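Local coordinates for protein aminotransferase, classes I and II (Silicibacter pomeroyi DSS-3, PDB 3H14) that probably transfers the amino group of L-aspartate to 2-oxoglutarate, with pyridoxal 5'-phosphate as its cofactor, at residues Met17-Ala22 and Gly339-Pro344; Glu21-Ala26 and Ile33-Val38; Gly121-Pro126 and Pro350-Gly355; Ala302-Ile307 and Ala377-Arg382; Ala329-Ile334 and Gly355-Ser360. All coordinates share one frame; numbering follows the deposited sequence. Where two conformers were deposited one is given.

Contact 1: residues Met17-Ala22 and Gly339-Pro344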
# COMPACT_ATOMS: atom_id res chain seq x y z
N MSE A 17 -8.80 -11.93 -8.10
CA MSE A 17 -9.20 -13.26 -7.62
C MSE A 17 -9.24 -14.29 -8.75
O MSE A 17 -8.94 -15.46 -8.52
CB MSE A 17 -10.56 -13.19 -6.92
CG MSE A 17 -10.60 -12.26 -5.69
SE MSE A 17 -9.47 -12.91 -4.24
CE MSE A 17 -9.03 -11.26 -3.26
N ASP A 18 -9.61 -13.88 -9.95
CA ASP A 18 -9.52 -14.78 -11.12
C ASP A 18 -8.11 -15.38 -11.27
O ASP A 18 -7.96 -16.60 -11.35
CB ASP A 18 -9.87 -14.08 -12.43
CG ASP A 18 -11.31 -13.61 -12.51
OD1 ASP A 18 -12.04 -13.58 -11.48
OD2 ASP A 18 -11.69 -13.22 -13.64
N VAL A 19 -7.09 -14.52 -11.33
CA VAL A 19 -5.70 -14.98 -11.53
C VAL A 19 -5.17 -15.77 -10.32
O VAL A 19 -4.58 -16.82 -10.50
CB VAL A 19 -4.72 -13.83 -11.90
CG1 VAL A 19 -4.48 -12.88 -10.73
CG2 VAL A 19 -3.38 -14.39 -12.39
N MSE A 20 -5.39 -15.28 -9.11
CA MSE A 20 -4.94 -16.00 -7.92
C MSE A 20 -5.51 -17.40 -7.78
O MSE A 20 -4.79 -18.32 -7.36
CB MSE A 20 -5.27 -15.24 -6.65
CG MSE A 20 -4.45 -14.03 -6.47
SE MSE A 20 -5.22 -13.00 -5.01
CE MSE A 20 -3.80 -13.27 -3.69
N GLU A 21 -6.79 -17.56 -8.10
CA GLU A 21 -7.43 -18.87 -8.09
C GLU A 21 -6.91 -19.72 -9.24
O GLU A 21 -6.57 -20.88 -9.04
CB GLU A 21 -8.96 -18.75 -8.19
N ALA A 22 -6.86 -19.15 -10.44
CA ALA A 22 -6.27 -19.85 -11.58
C ALA A 22 -4.81 -20.25 -11.28
O ALA A 22 -4.37 -21.30 -11.73
CB ALA A 22 -6.34 -19.00 -12.87
N GLY A 339 2.97 -18.86 -17.40
CA GLY A 339 3.14 -19.37 -16.03
C GLY A 339 3.55 -18.31 -15.05
O GLY A 339 4.24 -18.58 -14.04
N VAL A 340 3.10 -17.08 -15.34
CA VAL A 340 3.41 -15.92 -14.51
C VAL A 340 2.10 -15.25 -14.14
O VAL A 340 1.25 -15.04 -15.00
CB VAL A 340 4.36 -14.89 -15.20
CG1 VAL A 340 4.62 -13.71 -14.29
CG2 VAL A 340 5.73 -15.53 -15.53
N ALA A 341 1.96 -14.92 -12.85
CA ALA A 341 0.75 -14.27 -12.33
C ALA A 341 1.00 -12.78 -12.19
O ALA A 341 1.96 -12.40 -11.62
CB ALA A 341 0.33 -14.86 -10.95
N VAL A 342 0.14 -11.99 -12.81
CA VAL A 342 0.21 -10.54 -12.75
C VAL A 342 -1.19 -10.03 -12.49
O VAL A 342 -2.16 -10.77 -12.66
CB VAL A 342 0.81 -9.93 -14.04
CG1 VAL A 342 2.20 -10.56 -14.33
CG2 VAL A 342 -0.14 -10.07 -15.20
N THR A 343 -1.33 -8.76 -12.11
CA THR A 343 -2.63 -8.22 -11.70
C THR A 343 -3.19 -7.22 -12.71
O THR A 343 -2.54 -6.23 -12.99
CB THR A 343 -2.51 -7.44 -10.37
OG1 THR A 343 -1.93 -8.31 -9.37
CG2 THR A 343 -3.89 -6.98 -9.93
N PRO A 344 -4.40 -7.45 -13.19
CA PRO A 344 -4.98 -6.45 -14.07
C PRO A 344 -5.17 -5.10 -13.34
O PRO A 344 -5.39 -5.08 -12.12
CB PRO A 344 -6.33 -7.02 -14.43
CG PRO A 344 -6.29 -8.43 -14.09
CD PRO A 344 -5.28 -8.62 -13.04

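Contact 2: residues Glu21-Ala26 and Ile33-Val38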
# COMPACT_ATOMS: atom_id res chain seq x y z
N GLU A 21 -6.79 -17.56 -8.10
CA GLU A 21 -7.43 -18.87 -8.09
C GLU A 21 -6.91 -19.72 -9.24
O GLU A 21 -6.57 -20.88 -9.04
CB GLU A 21 -8.96 -18.75 -8.19
N ALA A 22 -6.86 -19.15 -10.44
CA ALA A 22 -6.27 -19.85 -11.58
C ALA A 22 -4.81 -20.25 -11.28
O ALA A 22 -4.37 -21.30 -11.73
CB ALA A 22 -6.34 -19.00 -12.87
N ALA A 23 -4.08 -19.41 -10.54
CA ALA A 23 -2.69 -19.70 -10.16
C ALA A 23 -2.64 -20.93 -9.23
O ALA A 23 -1.80 -21.81 -9.40
CB ALA A 23 -2.04 -18.49 -9.49
N ARG A 24 -3.56 -20.96 -8.27
CA ARG A 24 -3.76 -22.09 -7.36
C ARG A 24 -4.10 -23.38 -8.10
O ARG A 24 -3.55 -24.43 -7.80
CB ARG A 24 -4.85 -21.75 -6.31
CG ARG A 24 -5.25 -22.91 -5.36
CD ARG A 24 -6.65 -22.74 -4.71
NE ARG A 24 -7.72 -22.89 -5.71
CZ ARG A 24 -8.60 -21.94 -6.08
NH1 ARG A 24 -8.59 -20.72 -5.52
NH2 ARG A 24 -9.50 -22.22 -7.02
N ARG A 25 -5.02 -23.30 -9.06
CA ARG A 25 -5.36 -24.44 -9.91
C ARG A 25 -4.16 -24.94 -10.73
O ARG A 25 -3.97 -26.15 -10.88
CB ARG A 25 -6.51 -24.11 -10.86
CG ARG A 25 -7.88 -23.98 -10.17
CD ARG A 25 -8.96 -23.51 -11.16
NE ARG A 25 -8.89 -24.20 -12.46
CZ ARG A 25 -8.65 -23.64 -13.65
NH1 ARG A 25 -8.62 -24.42 -14.74
NH2 ARG A 25 -8.44 -22.32 -13.80
N ALA A 26 -3.37 -24.01 -11.28
CA ALA A 26 -2.15 -24.37 -12.00
C ALA A 26 -1.22 -25.17 -11.10
O ALA A 26 -0.75 -26.25 -11.46
CB ALA A 26 -1.43 -23.12 -12.52
N ILE A 33 4.34 -21.59 -10.71
CA ILE A 33 3.94 -20.25 -11.19
C ILE A 33 4.80 -19.21 -10.51
O ILE A 33 5.06 -19.32 -9.31
CB ILE A 33 2.44 -20.01 -10.83
CG1 ILE A 33 1.55 -21.02 -11.56
CG2 ILE A 33 1.96 -18.55 -11.14
CD1 ILE A 33 1.72 -21.03 -13.12
N ILE A 34 5.23 -18.18 -11.24
CA ILE A 34 5.96 -17.08 -10.66
C ILE A 34 4.91 -16.02 -10.26
O ILE A 34 4.08 -15.57 -11.07
CB ILE A 34 7.03 -16.50 -11.60
CG1 ILE A 34 8.03 -17.58 -12.02
CG2 ILE A 34 7.75 -15.33 -10.90
CD1 ILE A 34 8.87 -18.14 -10.88
N HIS A 35 4.93 -15.67 -8.98
CA HIS A 35 3.85 -14.88 -8.37
C HIS A 35 4.28 -13.45 -8.40
O HIS A 35 5.06 -13.03 -7.57
CB HIS A 35 3.58 -15.37 -6.96
CG HIS A 35 2.75 -16.60 -6.92
ND1 HIS A 35 1.38 -16.55 -6.90
CD2 HIS A 35 3.08 -17.91 -6.95
CE1 HIS A 35 0.89 -17.78 -6.92
NE2 HIS A 35 1.91 -18.62 -6.96
N MSE A 36 3.86 -12.74 -9.46
CA MSE A 36 4.07 -11.29 -9.61
C MSE A 36 2.78 -10.48 -9.41
O MSE A 36 2.70 -9.32 -9.80
CB MSE A 36 4.73 -10.99 -10.97
CG MSE A 36 6.09 -11.59 -11.04
SE MSE A 36 7.04 -11.16 -12.71
CE MSE A 36 8.83 -11.22 -12.03
N GLU A 37 1.82 -11.09 -8.74
CA GLU A 37 0.49 -10.53 -8.52
C GLU A 37 0.19 -10.06 -7.09
O GLU A 37 -0.87 -9.45 -6.88
CB GLU A 37 -0.61 -11.50 -8.95
CG GLU A 37 -1.08 -12.62 -7.95
CD GLU A 37 -0.06 -13.70 -7.67
OE1 GLU A 37 1.15 -13.51 -7.95
OE2 GLU A 37 -0.47 -14.75 -7.12
N VAL A 38 1.07 -10.36 -6.12
CA VAL A 38 0.73 -10.13 -4.70
C VAL A 38 1.31 -8.83 -4.20
O VAL A 38 2.37 -8.42 -4.60
CB VAL A 38 1.16 -11.28 -3.76
CG1 VAL A 38 0.43 -11.13 -2.40
CG2 VAL A 38 0.84 -12.67 -4.36

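Contact 3: residues Gly121-Pro126 and Pro350-Gly355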
# COMPACT_ATOMS: atom_id res chain seq x y z
N GLY A 121 -6.93 9.14 -5.13
CA GLY A 121 -6.40 9.05 -6.52
C GLY A 121 -6.69 7.73 -7.19
O GLY A 121 -6.71 6.69 -6.52
N ALA A 122 -6.93 7.75 -8.50
CA ALA A 122 -7.11 6.52 -9.27
C ALA A 122 -6.04 6.65 -10.36
O ALA A 122 -6.07 7.63 -11.08
CB ALA A 122 -8.52 6.45 -9.90
N PRO A 123 -5.08 5.72 -10.45
CA PRO A 123 -4.99 4.42 -9.77
C PRO A 123 -4.64 4.57 -8.31
O PRO A 123 -3.90 5.49 -7.93
CB PRO A 123 -3.84 3.71 -10.49
CG PRO A 123 -2.97 4.87 -10.99
CD PRO A 123 -3.92 5.94 -11.35
N GLY A 124 -5.19 3.68 -7.51
CA GLY A 124 -4.85 3.58 -6.10
C GLY A 124 -5.23 2.24 -5.47
O GLY A 124 -5.74 1.33 -6.11
N TYR A 125 -4.95 2.13 -4.18
CA TYR A 125 -5.18 0.91 -3.43
C TYR A 125 -6.65 0.55 -3.52
O TYR A 125 -7.50 1.40 -3.22
CB TYR A 125 -4.76 1.16 -2.00
CG TYR A 125 -4.90 0.00 -1.05
CD1 TYR A 125 -4.45 -1.26 -1.37
CD2 TYR A 125 -5.45 0.20 0.22
CE1 TYR A 125 -4.59 -2.33 -0.45
CE2 TYR A 125 -5.56 -0.82 1.12
CZ TYR A 125 -5.14 -2.08 0.78
OH TYR A 125 -5.28 -3.09 1.73
N PRO A 126 -6.97 -0.68 -3.97
CA PRO A 126 -8.36 -1.03 -4.23
C PRO A 126 -9.30 -0.92 -3.03
O PRO A 126 -10.47 -0.67 -3.20
CB PRO A 126 -8.26 -2.50 -4.73
CG PRO A 126 -6.91 -2.63 -5.22
CD PRO A 126 -6.06 -1.78 -4.36
N PRO A 350 -10.83 1.71 -12.07
CA PRO A 350 -11.98 1.16 -12.78
C PRO A 350 -12.27 1.76 -14.14
O PRO A 350 -12.84 1.09 -14.98
CB PRO A 350 -13.15 1.41 -11.79
CG PRO A 350 -12.49 1.47 -10.46
CD PRO A 350 -11.21 2.19 -10.73
N GLU A 351 -11.90 3.01 -14.37
CA GLU A 351 -12.18 3.67 -15.61
C GLU A 351 -11.11 3.39 -16.67
O GLU A 351 -11.46 3.32 -17.85
CB GLU A 351 -12.30 5.21 -15.41
N ARG A 352 -9.84 3.33 -16.27
CA ARG A 352 -8.72 3.14 -17.19
C ARG A 352 -7.94 1.84 -17.02
O ARG A 352 -7.00 1.58 -17.81
CB ARG A 352 -7.75 4.28 -17.06
CG ARG A 352 -8.37 5.64 -17.37
CD ARG A 352 -7.33 6.74 -17.20
NE ARG A 352 -6.95 6.84 -15.80
CZ ARG A 352 -6.20 7.81 -15.28
NH1 ARG A 352 -5.76 8.81 -16.05
NH2 ARG A 352 -5.90 7.80 -13.98
N GLY A 353 -8.32 1.00 -16.05
CA GLY A 353 -7.51 -0.20 -15.71
C GLY A 353 -7.52 -1.34 -16.73
O GLY A 353 -6.73 -2.31 -16.64
N ALA A 354 -8.45 -1.28 -17.67
CA ALA A 354 -8.54 -2.31 -18.71
C ALA A 354 -7.29 -2.25 -19.58
O ALA A 354 -6.95 -3.22 -20.28
CB ALA A 354 -9.77 -2.14 -19.55
N GLY A 355 -6.63 -1.10 -19.57
CA GLY A 355 -5.39 -0.89 -20.33
C GLY A 355 -4.11 -0.88 -19.53
O GLY A 355 -3.07 -0.41 -20.01

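Contact 4: residues Ala302-Ile307 and Ala377-Arg382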
# COMPACT_ATOMS: atom_id res chain seq x y z
N ALA A 302 10.89 -6.89 -23.05
CA ALA A 302 9.76 -7.79 -23.27
C ALA A 302 8.54 -7.12 -23.93
O ALA A 302 7.55 -7.79 -24.26
CB ALA A 302 9.34 -8.44 -21.95
N GLY A 303 8.59 -5.81 -24.12
CA GLY A 303 7.43 -5.10 -24.67
C GLY A 303 6.69 -4.16 -23.72
O GLY A 303 5.76 -3.47 -24.15
N PHE A 304 7.14 -4.09 -22.46
CA PHE A 304 6.52 -3.22 -21.45
C PHE A 304 7.32 -1.92 -21.33
O PHE A 304 8.14 -1.75 -20.43
CB PHE A 304 6.38 -3.99 -20.11
CG PHE A 304 5.61 -5.26 -20.26
CD1 PHE A 304 4.23 -5.25 -20.30
CD2 PHE A 304 6.26 -6.48 -20.40
CE1 PHE A 304 3.52 -6.41 -20.48
CE2 PHE A 304 5.54 -7.66 -20.58
CZ PHE A 304 4.17 -7.62 -20.64
N THR A 305 7.07 -1.01 -22.27
CA THR A 305 7.92 0.16 -22.47
C THR A 305 7.39 1.45 -21.85
O THR A 305 8.14 2.43 -21.76
CB THR A 305 8.12 0.43 -24.00
OG1 THR A 305 6.85 0.49 -24.64
CG2 THR A 305 8.90 -0.71 -24.63
N ARG A 306 6.13 1.41 -21.41
CA ARG A 306 5.45 2.54 -20.77
C ARG A 306 5.10 2.19 -19.32
O ARG A 306 4.10 1.53 -19.09
CB ARG A 306 4.18 2.84 -21.57
CG ARG A 306 4.52 3.19 -23.04
CD ARG A 306 3.33 3.18 -24.00
NE ARG A 306 3.75 3.84 -25.25
CZ ARG A 306 4.40 3.25 -26.25
NH1 ARG A 306 4.69 1.96 -26.23
NH2 ARG A 306 4.76 3.96 -27.31
N ILE A 307 5.92 2.61 -18.36
CA ILE A 307 5.70 2.33 -16.94
C ILE A 307 5.76 3.60 -16.12
O ILE A 307 6.48 4.57 -16.46
CB ILE A 307 6.68 1.27 -16.38
CG1 ILE A 307 8.12 1.80 -16.30
CG2 ILE A 307 6.64 -0.00 -17.23
CD1 ILE A 307 9.01 0.99 -15.40
N ALA A 377 9.92 -14.85 -23.29
CA ALA A 377 9.62 -15.93 -24.24
C ALA A 377 8.21 -15.84 -24.72
O ALA A 377 7.94 -16.13 -25.88
CB ALA A 377 9.87 -17.31 -23.64
N PHE A 378 7.28 -15.49 -23.82
CA PHE A 378 5.86 -15.43 -24.14
C PHE A 378 5.61 -14.31 -25.13
O PHE A 378 4.87 -14.49 -26.08
CB PHE A 378 5.01 -15.23 -22.84
CG PHE A 378 3.61 -14.64 -23.05
CD1 PHE A 378 2.55 -15.43 -23.45
CD2 PHE A 378 3.35 -13.31 -22.77
CE1 PHE A 378 1.27 -14.88 -23.60
CE2 PHE A 378 2.07 -12.77 -22.94
CZ PHE A 378 1.05 -13.56 -23.36
N MSE A 379 6.21 -13.17 -24.87
CA MSE A 379 6.01 -11.98 -25.71
C MSE A 379 6.69 -12.13 -27.10
O MSE A 379 6.19 -11.62 -28.10
CB MSE A 379 6.54 -10.76 -25.00
CG MSE A 379 5.75 -10.42 -23.75
SE MSE A 379 3.97 -9.70 -24.21
CE MSE A 379 2.99 -11.24 -24.62
N GLN A 380 7.81 -12.83 -27.15
CA GLN A 380 8.40 -13.23 -28.44
C GLN A 380 7.42 -14.04 -29.29
O GLN A 380 7.18 -13.73 -30.45
CB GLN A 380 9.62 -14.12 -28.21
CG GLN A 380 10.32 -14.54 -29.55
CD GLN A 380 11.03 -13.37 -30.19
OE1 GLN A 380 11.46 -12.46 -29.48
NE2 GLN A 380 11.16 -13.38 -31.53
N ALA A 381 6.85 -15.08 -28.69
CA ALA A 381 5.97 -15.99 -29.41
C ALA A 381 4.61 -15.38 -29.71
O ALA A 381 3.90 -15.88 -30.57
CB ALA A 381 5.79 -17.25 -28.63
N ARG A 382 4.26 -14.31 -29.00
CA ARG A 382 2.98 -13.63 -29.19
C ARG A 382 3.00 -12.71 -30.42
O ARG A 382 2.00 -12.67 -31.16
CB ARG A 382 2.63 -12.80 -27.95
CG ARG A 382 1.19 -12.36 -27.88
CD ARG A 382 0.93 -11.65 -26.56
NE ARG A 382 -0.49 -11.38 -26.34
CZ ARG A 382 -1.07 -10.19 -26.45
NH1 ARG A 382 -0.36 -9.12 -26.83
NH2 ARG A 382 -2.37 -10.07 -26.20

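Contact 5: residues Ala329-Ile334 and Gly355-Ser360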
# COMPACT_ATOMS: atom_id res chain seq x y z
N ALA A 329 -8.29 -10.22 -19.44
CA ALA A 329 -8.03 -11.31 -20.36
C ALA A 329 -6.53 -11.50 -20.58
O ALA A 329 -6.05 -12.62 -20.72
CB ALA A 329 -8.79 -11.09 -21.73
N PHE A 330 -5.79 -10.40 -20.67
CA PHE A 330 -4.36 -10.45 -20.90
C PHE A 330 -3.64 -11.08 -19.71
O PHE A 330 -2.71 -11.86 -19.91
CB PHE A 330 -3.83 -9.02 -21.16
CG PHE A 330 -2.40 -8.94 -21.62
CD1 PHE A 330 -1.86 -9.85 -22.50
CD2 PHE A 330 -1.60 -7.88 -21.20
CE1 PHE A 330 -0.54 -9.74 -22.91
CE2 PHE A 330 -0.29 -7.77 -21.64
CZ PHE A 330 0.23 -8.70 -22.50
N ALA A 331 -4.03 -10.72 -18.48
CA ALA A 331 -3.42 -11.34 -17.31
C ALA A 331 -3.72 -12.85 -17.34
O ALA A 331 -2.87 -13.66 -17.01
CB ALA A 331 -3.96 -10.70 -16.01
N ALA A 332 -4.92 -13.22 -17.73
CA ALA A 332 -5.30 -14.63 -17.74
C ALA A 332 -4.43 -15.40 -18.75
O ALA A 332 -4.04 -16.55 -18.51
CB ALA A 332 -6.74 -14.77 -18.09
N GLU A 333 -4.15 -14.76 -19.87
CA GLU A 333 -3.35 -15.37 -20.95
C GLU A 333 -1.89 -15.49 -20.51
O GLU A 333 -1.21 -16.49 -20.82
CB GLU A 333 -3.49 -14.54 -22.25
CG GLU A 333 -2.51 -14.88 -23.37
CD GLU A 333 -2.44 -13.85 -24.55
OE1 GLU A 333 -3.10 -12.77 -24.54
OE2 GLU A 333 -1.68 -14.14 -25.50
N ILE A 334 -1.38 -14.47 -19.83
CA ILE A 334 -0.02 -14.47 -19.32
C ILE A 334 0.14 -15.66 -18.35
O ILE A 334 1.12 -16.44 -18.45
CB ILE A 334 0.36 -13.12 -18.66
CG1 ILE A 334 0.53 -12.01 -19.70
CG2 ILE A 334 1.69 -13.15 -17.87
CD1 ILE A 334 0.52 -10.61 -19.09
N GLY A 355 -6.63 -1.10 -19.57
CA GLY A 355 -5.39 -0.89 -20.33
C GLY A 355 -4.11 -0.88 -19.53
O GLY A 355 -3.07 -0.41 -20.01
N THR A 356 -4.17 -1.35 -18.27
CA THR A 356 -2.98 -1.34 -17.45
C THR A 356 -2.79 -2.68 -16.70
O THR A 356 -3.72 -3.46 -16.56
CB THR A 356 -2.98 -0.16 -16.42
OG1 THR A 356 -4.06 -0.34 -15.48
CG2 THR A 356 -3.21 1.22 -17.11
N LEU A 357 -1.56 -2.90 -16.25
CA LEU A 357 -1.18 -4.05 -15.43
C LEU A 357 -0.30 -3.62 -14.28
O LEU A 357 0.51 -2.71 -14.41
CB LEU A 357 -0.34 -5.06 -16.25
CG LEU A 357 -0.92 -6.09 -17.18
CD1 LEU A 357 0.22 -6.94 -17.71
CD2 LEU A 357 -1.95 -7.00 -16.53
N ARG A 358 -0.37 -4.34 -13.16
CA ARG A 358 0.57 -4.15 -12.06
C ARG A 358 1.43 -5.41 -11.91
O ARG A 358 0.89 -6.49 -11.82
CB ARG A 358 -0.15 -3.88 -10.74
CG ARG A 358 0.79 -3.41 -9.66
CD ARG A 358 0.21 -3.49 -8.24
NE ARG A 358 0.07 -4.88 -7.78
CZ ARG A 358 -0.48 -5.21 -6.59
NH1 ARG A 358 -0.90 -4.26 -5.77
NH2 ARG A 358 -0.61 -6.46 -6.25
N PHE A 359 2.74 -5.25 -11.89
CA PHE A 359 3.68 -6.31 -11.55
C PHE A 359 4.13 -6.07 -10.13
O PHE A 359 4.35 -4.93 -9.75
CB PHE A 359 4.92 -6.26 -12.43
CG PHE A 359 4.65 -6.43 -13.88
CD1 PHE A 359 4.72 -7.71 -14.46
CD2 PHE A 359 4.31 -5.34 -14.68
CE1 PHE A 359 4.47 -7.89 -15.81
CE2 PHE A 359 4.07 -5.50 -16.04
CZ PHE A 359 4.14 -6.77 -16.61
N SER A 360 4.33 -7.13 -9.37
CA SER A 360 4.96 -7.05 -8.07
C SER A 360 6.31 -7.74 -8.16
O SER A 360 6.41 -8.78 -8.78
CB SER A 360 4.09 -7.72 -6.98
OG SER A 360 4.84 -7.76 -5.75

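Contact 1: residues Met17-Ala22 and Gly339-Pro344
V19 of helix 17-28 packs on A341 and V342 of strand 340-344, a small, buried apolar helix-on-sheet contact on one face of the four-stranded mixed sheet. Such a sheet, with helices laid against it, fits the small domain of an aminotransferase of this family, in which the chain's N-terminal part joins its C-terminal part. The closest CA atoms across the contact are those of V19 and A341, 6.5 Å apart. This spacing suits an alanine on the strand: its single methyl points at the helix and meets V19 CG2 at 4.0 Å. A branched valine on the helix presents two methyls to the strand, and it also touches L335. V342 turns its own side chain the other way, onto L357 and F359 of the adjacent strand, and offers the helix its peptide oxygen instead. D18 forms a salt bridge with R328, a second tie to helix 327-338. The first torsion of V19, 70°, sets CG1 between the backbone N and the carbonyl carbon, which brings both methyls down on the strand. V342 O is buried beneath them without a hydrogen-bonding partner in the model, lying 3.7 Å from V19 CG1 and 3.8 Å from V19 CG2.

Contact 2: residues Glu21-Ala26 and Ile33-Val38
A23 and A26, on one face of helix 17-28, rest on I33 and H35, just beyond the short turn that brings the chain back. The tight part is apolar. A26 CB fits against the longer branch of the isoleucine, 3.8 Å from I33 CG1, while the other branch faces A23, with I33 CG2 4.3 Å from A23 CB. Alanines suit this face because they let the helix come close, and isoleucine has two arms with which to meet both. I33 CG2 also lies over one face of the imidazole, toward its rim, and A23 CB approaches H35 CE1 obliquely at 4.0 Å. A first torsion of -80°, with CG anti to the carbonyl carbon, swings the histidine ring back toward the helix. The histidine is further fixed by polar bonds. ND1 donates to E37 OE2 at 2.6 Å, an N-H...O angle of 158°, with the oxygen in the ring plane and using its syn lone pair; NE2 bonds to E27 OE2. Two carboxylates at the two nitrogens would tend to favour a protonated ring. A leucine in place of H35 would probably leave the carboxylates of E37 and E27 without the ring that each of them now bonds. The helix's outer side is looser: R24 and R25 are exposed, and R24 curls its guanidinium back over E21 O. Beyond the contact, I34 bonds through its backbone to G339 and A341 of the neighbouring strand, I33 reaches L335 of helix 327-338, and I34 lies against helix 365-381.

Contact 3: residues Gly121-Pro126 and Pro350-Gly355
R352 reaches from the loop before strand 356-360 to A122 and P123, where strand 117-122 ends. Polar approaches dominate. R352 NH2 comes to 2.9 Å from A122 O, with that oxygen at the edge of the guanidinium and near its plane. The same head makes a salt bridge from NE to D349 and a hydrogen bond from NH1 to T144 O, so it is held on several sides. A long, multiply donating arginine is well suited to reaching from a loop to a strand end in this way. Its bend at the third torsion, -66°, turns the head toward the strand end. A122 O is hydrogen-bonded to T144 OG1. Van der Waals contact is slight: the ring of P123 crosses the arginine obliquely, its CD 3.8 Å from R352 NH2. The peptide bond before P123 is cis, which kinks the chain as it leaves the strand. G124 then keeps to angles at which a CB would clash with G121 O. Strand 117-122 belongs to the seven-stranded sheet and the loop of R352 to the connection between two strands of the four-stranded one, so the contact bridges the large and small domains expected of a fold-type I aminotransferase.

Contact 4: residues Ala302-Ile307 and Ala377-Arg382
The C-terminal end of helix 278-302 and the loop after it meet the last helix, 365-381, where M379 lies across A302 and F304. M379 is present as selenomethionine. Its CB and CG both come to 3.2 Å from A302 O, so the start of the side chain is pressed on the peptide oxygen, and A302 CB is farther off, 4.5 Å from M379 CG. A small residue at A302 allows the two backbones to lie this near, their CA atoms 6.1 Å apart at A302 and M379. The helix stops in a Schellman motif: G303 takes a positive phi of 111°, and a CB there would jam against the carbonyl oxygen of A302, which explains the glycine. Beyond it the chain continues to F304, whose ring crosses the methionine at about a right angle in a Met-aromatic contact. The selenium sits 5.1 Å from the ring centroid, 50° off the ring normal, and nearest to CZ at 4.1 Å. Because M379 is bent at its second torsion, -72°, SE turns to the ring while CG stays on the oxygen. A flexible, unbranched methionine suits the place, since it can bend between the peptide oxygen and the ring. F304 is further packed edge-to-face with F359 of strand 356-360, and R382 at the chain's modelled end forms a salt bridge with E333 of helix 327-338.

Contact 5: residues Ala329-Ile334 and Gly355-Ser360
The F330 ring, touched obliquely by L357, carries I334 CD1 over the centre of one face, 3.8 Å above the plane, while E333 OE1 lies at its edge, in the plane. An acidic oxygen at the edge meets the weakly positive ring hydrogens and probably suits them. Helix 327-338 here covers strand 356-360 within a split beta-alpha-beta unit: strands 315-319 and 340-344 run parallel, the helix joins them, and the antiparallel strand 356-360 lies between. The axes of helix segment 329-334 and strand 356-360 approach to 9.9 Å, at 44° between their N-to-C directions. L357, the only strand residue here to bury much surface on the helix, points into the groove formed by F330, A331 and I334. Its CD1 lies 4.0 Å from F330 CE2, the two side chains crossing at about a right angle. A331, small enough to let the strand in, meets the other branch, with CB 4.2 Å from L357 CD2. A leucine suits the position because its forked end can serve the two sides at once. F330 CG is anti to the backbone N, chi1 -171°, which lays the ring along the helix where I334, one turn on, can cover it. R382 and F378 of the C-terminal part also touch F330. The isoleucine reaches across tip to tip, its CD1 3.9 Å from L357 CD1.

Overall arrangement
Starting from the N terminus, helix 17-28 serves both contact 1 and contact 2. Contact 2 closes a short turn at once, setting strand 34-35 beside the helix, whereas contact 1 waits more than three hundred residues for strand 340-344, which pairs with 34-35. Contact 3 leaves the large sheet at 121-126 and returns at 350-355, so it crosses contact 1 and links the two sheets. Contact 4 opens at 302-307 and closes at the final helix, enclosing contact 5 and crossing contacts 1 and 3. Contact 5 crosses contacts 1 and 3 too, sharing G355 with the latter. Contacts 1, 2 and 5 thus converge on one four-stranded sheet, which contact 4 borders.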